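Local coordinates for cystalysin (Treponema denticola, PDB 1C7N), which belongs to the aminotransferase class I and II family and binds pyridoxal-5'-phosphate in a pocket of that family's fold, at residues E204-L209 with E323-Q328; L209-Y214 with K297-N302. One frame throughout, in Å; residues are numbered along the deposited sequence.

Contact 1: E204-L209 with E323-Q328; sequences EIHFDL and EGTYLQ. With PLP (pyridoxal-5'-phosphate), chain I.
The imidazole of H206 carries the methyl CG2 of T325 on one face, in a CH-pi contact. T325 CG2 lies 3.9 Å from the centroid of the H206 ring, 26° off the normal and shifted toward the rim, near CG and CD2. At the edge of the imidazole, in its plane, is the PLP methyl C2A. L327 meets the ring obliquely, with CD1 4.1 Å from H206 NE2. The second flat group, the phenol ring of Y326, meets L209 at an oblique angle, with L209 CD1 3.8 Å from Y326 CD1.

I205 and H206 form part of the pyridoxal-5'-phosphate pocket, in the fold of the class I and II aminotransferase family. The 204-209 loop follows strand 199-203 and makes two overlapping type I turns, E204-F207 and H206-L209. H206 CG is anti to the carbonyl carbon (chi1 -65°), which places the ring between T325 and PLP. I205 puts CG2 3.7 Å from PLP C2. K238, another pocket residue, touches I205, H206 and Y326. PLP itself is hydrogen-bonded to V98 N and N175 ND2.

One backbone bond joins the two segments. T325 N donates to L209 O at 2.6 Å. One backbone bond and one methyl, T325 CG2, thus tie T325 to the loop. The hydroxyl of T325 turns back to its own chain. OG1 sits between the backbone N and the carbonyl carbon of T325, where the backbone N two residues on can reach it. This is an ST turn, just where strand 327-331 begins: L327 N donates to T325 OG1 at 3.1 Å, with an N-H...O angle of 162°.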
# COMPACT_ATOMS: atom_id res chain seq x y z
N GLU A 204 13.82 8.59 10.22
CA GLU A 204 13.53 9.82 10.94
C GLU A 204 12.03 10.14 10.87
O GLU A 204 11.64 11.30 10.73
CB GLU A 204 14.36 10.96 10.35
CG GLU A 204 15.81 10.53 10.02
CD GLU A 204 16.77 11.69 9.82
OE1 GLU A 204 16.33 12.83 9.57
OE2 GLU A 204 18.00 11.45 9.91
N ILE A 205 11.20 9.11 10.98
CA ILE A 205 9.76 9.31 10.90
C ILE A 205 9.25 10.21 12.02
O ILE A 205 8.23 10.88 11.85
CB ILE A 205 8.98 7.98 10.91
CG1 ILE A 205 7.53 8.26 10.50
CG2 ILE A 205 9.04 7.34 12.29
CD1 ILE A 205 6.70 7.03 10.30
N HIS A 206 9.94 10.23 13.16
CA HIS A 206 9.54 11.06 14.28
C HIS A 206 10.21 12.43 14.25
O HIS A 206 10.17 13.15 15.26
CB HIS A 206 9.92 10.42 15.62
CG HIS A 206 9.22 9.13 15.91
ND1 HIS A 206 9.74 7.90 15.57
CD2 HIS A 206 8.07 8.88 16.58
CE1 HIS A 206 8.95 6.95 16.02
NE2 HIS A 206 7.93 7.51 16.64
N PHE A 207 10.83 12.82 13.14
CA PHE A 207 11.53 14.10 13.17
C PHE A 207 10.73 15.40 13.32
O PHE A 207 11.33 16.46 13.50
CB PHE A 207 12.58 14.20 12.03
CG PHE A 207 12.02 14.44 10.65
CD1 PHE A 207 12.89 14.61 9.57
CD2 PHE A 207 10.65 14.49 10.40
CE1 PHE A 207 12.41 14.84 8.27
CE2 PHE A 207 10.16 14.71 9.11
CZ PHE A 207 11.04 14.89 8.05
N ASP A 208 9.40 15.33 13.28
CA ASP A 208 8.59 16.54 13.47
C ASP A 208 8.06 16.60 14.90
O ASP A 208 7.49 17.61 15.31
CB ASP A 208 7.38 16.58 12.53
CG ASP A 208 7.77 16.58 11.07
OD1 ASP A 208 8.64 17.38 10.68
OD2 ASP A 208 7.18 15.78 10.31
N LEU A 209 8.24 15.51 15.64
CA LEU A 209 7.76 15.43 17.01
C LEU A 209 8.89 15.62 18.01
O LEU A 209 9.33 14.67 18.67
CB LEU A 209 7.05 14.08 17.23
CG LEU A 209 5.80 13.90 16.37
CD1 LEU A 209 5.43 12.43 16.26
CD2 LEU A 209 4.65 14.70 16.95
N GLU A 323 13.18 13.89 24.60
CA GLU A 323 13.59 14.96 23.71
C GLU A 323 12.74 14.98 22.43
O GLU A 323 12.51 16.05 21.84
CB GLU A 323 15.07 14.80 23.34
CG GLU A 323 15.96 14.45 24.54
CD GLU A 323 17.44 14.39 24.19
OE1 GLU A 323 17.77 13.96 23.07
OE2 GLU A 323 18.26 14.76 25.05
N GLY A 324 12.27 13.81 22.02
CA GLY A 324 11.46 13.69 20.82
C GLY A 324 10.50 12.51 20.87
O GLY A 324 10.60 11.67 21.76
N THR A 325 9.61 12.44 19.88
CA THR A 325 8.56 11.42 19.78
C THR A 325 7.57 11.73 20.91
O THR A 325 7.85 12.57 21.77
CB THR A 325 9.07 9.96 20.02
OG1 THR A 325 9.23 9.73 21.43
CG2 THR A 325 10.39 9.69 19.29
N TYR A 326 6.41 11.07 20.89
CA TYR A 326 5.43 11.25 21.97
C TYR A 326 5.38 9.97 22.80
O TYR A 326 4.39 9.70 23.47
CB TYR A 326 4.04 11.60 21.43
CG TYR A 326 3.43 10.67 20.39
CD1 TYR A 326 3.25 11.10 19.08
CD2 TYR A 326 3.00 9.38 20.72
CE1 TYR A 326 2.64 10.28 18.12
CE2 TYR A 326 2.40 8.55 19.77
CZ TYR A 326 2.22 9.01 18.47
OH TYR A 326 1.64 8.21 17.51
N LEU A 327 6.47 9.21 22.76
CA LEU A 327 6.59 7.94 23.48
C LEU A 327 7.60 8.06 24.63
O LEU A 327 8.80 8.18 24.39
CB LEU A 327 7.01 6.85 22.49
CG LEU A 327 6.12 6.74 21.24
CD1 LEU A 327 6.77 5.88 20.17
CD2 LEU A 327 4.78 6.15 21.64
N GLN A 328 7.11 8.02 25.86
CA GLN A 328 7.96 8.17 27.04
C GLN A 328 8.45 6.84 27.61
O GLN A 328 7.71 5.86 27.64
CB GLN A 328 7.19 8.98 28.10
CG GLN A 328 7.99 9.39 29.33
CD GLN A 328 7.25 10.46 30.14
OE1 GLN A 328 6.03 10.56 30.07
NE2 GLN A 328 8.00 11.23 30.93
N1 PLP I . 9.74 3.65 12.27
C2 PLP I . 9.64 3.92 13.65
C2A PLP I . 10.96 4.14 14.37
C3 PLP I . 8.28 4.07 14.19
O3 PLP I . 8.25 4.22 15.51
C4 PLP I . 7.17 3.98 13.31
C4A PLP I . 5.81 4.21 13.78
C5 PLP I . 7.43 3.72 11.86
C6 PLP I . 8.70 3.53 11.39
C5A PLP I . 6.26 4.00 10.92
O4P PLP I . 5.77 3.06 10.05
P PLP I . 4.60 3.65 9.08
O1P PLP I . 4.01 2.43 8.53
O2P PLP I . 5.26 4.50 8.01
O3P PLP I . 3.63 4.44 9.86

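Contact 2: L209-Y214 with K297-N302; sequences LIMPGY and KVIDKN
M211 reaches from its loop to helix 289-313 and meets I299 and D300. From CB its chain sets off with CG beside the backbone N (chi1 -67°). It then bends at chi2 and chi3, which brings sulfur and methyl round to the helix. M211 SD lies 4.0 Å from D300 CA and also near I299 CG2. M211 CE ends the chain 3.8 Å from I299 CG2. The M211 and I299 side chains cross at about a right angle.

P212 adds an outer contact. Its ring runs obliquely over the D300 carboxylate, with P212 CG 3.9 Å from D300 OD2. The other oxygen, OD1, has polar partners on its own helix: a salt bridge to R304 NE and a hydrogen bond from Q303 NE2. On the inner side L209 CD2 approaches I299 CD1 more loosely, at 4.4 Å.

No hydrogen bond joins the two segments. P212 and G213 are the central residues of a type II turn, M211-Y214, closed by Y214 N to M211 O. The whole is a turn packed on a helix, here the long helix that in this PLP-dependent fold typically leads from the large domain to the small one.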
# COMPACT_ATOMS: atom_id res chain seq x y z
N LEU A 209 8.24 15.51 15.64
CA LEU A 209 7.76 15.43 17.01
C LEU A 209 8.89 15.62 18.01
O LEU A 209 9.33 14.67 18.67
CB LEU A 209 7.05 14.08 17.23
CG LEU A 209 5.80 13.90 16.37
CD1 LEU A 209 5.43 12.43 16.26
CD2 LEU A 209 4.65 14.70 16.95
N ILE A 210 9.35 16.86 18.11
CA ILE A 210 10.45 17.23 19.00
C ILE A 210 9.92 18.07 20.16
O ILE A 210 9.11 18.98 19.96
CB ILE A 210 11.51 18.06 18.23
CG1 ILE A 210 11.91 17.34 16.94
CG2 ILE A 210 12.73 18.29 19.12
CD1 ILE A 210 12.49 15.96 17.16
N MET A 211 10.38 17.77 21.37
CA MET A 211 9.95 18.53 22.53
C MET A 211 10.66 19.88 22.56
O MET A 211 11.76 20.02 22.00
CB MET A 211 10.23 17.76 23.83
CG MET A 211 9.41 16.49 23.99
SD MET A 211 7.63 16.79 23.91
CE MET A 211 7.27 16.22 22.25
N PRO A 212 10.05 20.89 23.20
CA PRO A 212 10.64 22.23 23.29
C PRO A 212 12.09 22.22 23.77
O PRO A 212 12.44 21.49 24.70
CB PRO A 212 9.71 22.94 24.28
CG PRO A 212 8.38 22.32 23.96
CD PRO A 212 8.74 20.85 23.86
N GLY A 213 12.93 23.02 23.12
CA GLY A 213 14.32 23.10 23.50
C GLY A 213 15.26 22.24 22.65
O GLY A 213 16.41 22.61 22.43
N TYR A 214 14.77 21.10 22.18
CA TYR A 214 15.61 20.23 21.38
C TYR A 214 15.52 20.54 19.89
O TYR A 214 14.54 21.12 19.43
CB TYR A 214 15.27 18.77 21.67
CG TYR A 214 15.43 18.47 23.14
CD1 TYR A 214 14.35 18.57 24.02
CD2 TYR A 214 16.69 18.19 23.67
CE1 TYR A 214 14.52 18.41 25.39
CE2 TYR A 214 16.87 18.02 25.04
CZ TYR A 214 15.79 18.14 25.89
OH TYR A 214 15.98 18.00 27.24
N LYS A 297 2.36 20.67 22.35
CA LYS A 297 2.16 21.29 23.65
C LYS A 297 1.50 20.29 24.61
O LYS A 297 1.94 20.14 25.75
CB LYS A 297 1.29 22.54 23.53
CG LYS A 297 2.02 23.72 22.92
CD LYS A 297 1.13 24.95 22.82
CE LYS A 297 1.93 26.17 22.38
NZ LYS A 297 3.05 26.44 23.33
N VAL A 298 0.46 19.61 24.14
CA VAL A 298 -0.22 18.63 24.98
C VAL A 298 0.70 17.47 25.37
O VAL A 298 0.69 17.00 26.51
CB VAL A 298 -1.47 18.07 24.27
CG1 VAL A 298 -2.16 17.04 25.15
CG2 VAL A 298 -2.44 19.21 23.95
N ILE A 299 1.51 17.01 24.41
CA ILE A 299 2.44 15.92 24.65
C ILE A 299 3.44 16.33 25.72
O ILE A 299 3.73 15.58 26.65
CB ILE A 299 3.20 15.54 23.36
CG1 ILE A 299 2.21 15.02 22.32
CG2 ILE A 299 4.26 14.48 23.66
CD1 ILE A 299 2.78 14.86 20.94
N ASP A 300 3.97 17.55 25.59
CA ASP A 300 4.93 18.09 26.56
C ASP A 300 4.25 18.15 27.94
O ASP A 300 4.86 17.81 28.96
CB ASP A 300 5.39 19.47 26.09
CG ASP A 300 6.40 20.12 27.02
OD1 ASP A 300 7.25 19.41 27.60
OD2 ASP A 300 6.36 21.35 27.16
N LYS A 301 2.99 18.57 27.97
CA LYS A 301 2.25 18.63 29.23
C LYS A 301 2.13 17.23 29.83
O LYS A 301 2.35 17.03 31.03
CB LYS A 301 0.85 19.22 29.03
CG LYS A 301 0.82 20.74 28.83
CD LYS A 301 1.27 21.48 30.08
CE LYS A 301 1.04 22.99 29.99
NZ LYS A 301 1.82 23.62 28.88
N ASN A 302 1.80 16.25 28.99
CA ASN A 302 1.64 14.87 29.44
C ASN A 302 2.90 14.18 29.96
O ASN A 302 2.83 13.45 30.95
CB ASN A 302 1.00 14.04 28.32
CG ASN A 302 -0.46 14.40 28.10
OD1 ASN A 302 -1.07 15.10 28.90
ND2 ASN A 302 -1.03 13.90 27.02

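How the contacts relate
Contact 1 is the deeper of the two. Its centre lies about 6 Å from the centre of the chain, against about 15 Å for contact 2, and all its touching residues are buried. Contact 2 runs from buried L209 to exposed P212. Both use the loop after strand 199-203 and share L209. They also touch directly: E323 O is 2.8 Å from M211 N, a probable hydrogen bond, and Y326 CB packs on I299 CD1. The chemistry changes with depth. Contact 1 mixes a backbone bond, a CH-pi contact and pyridoxal-5'-phosphate. Contact 2 has aliphatic and thioether packing, bordered by a carboxylate.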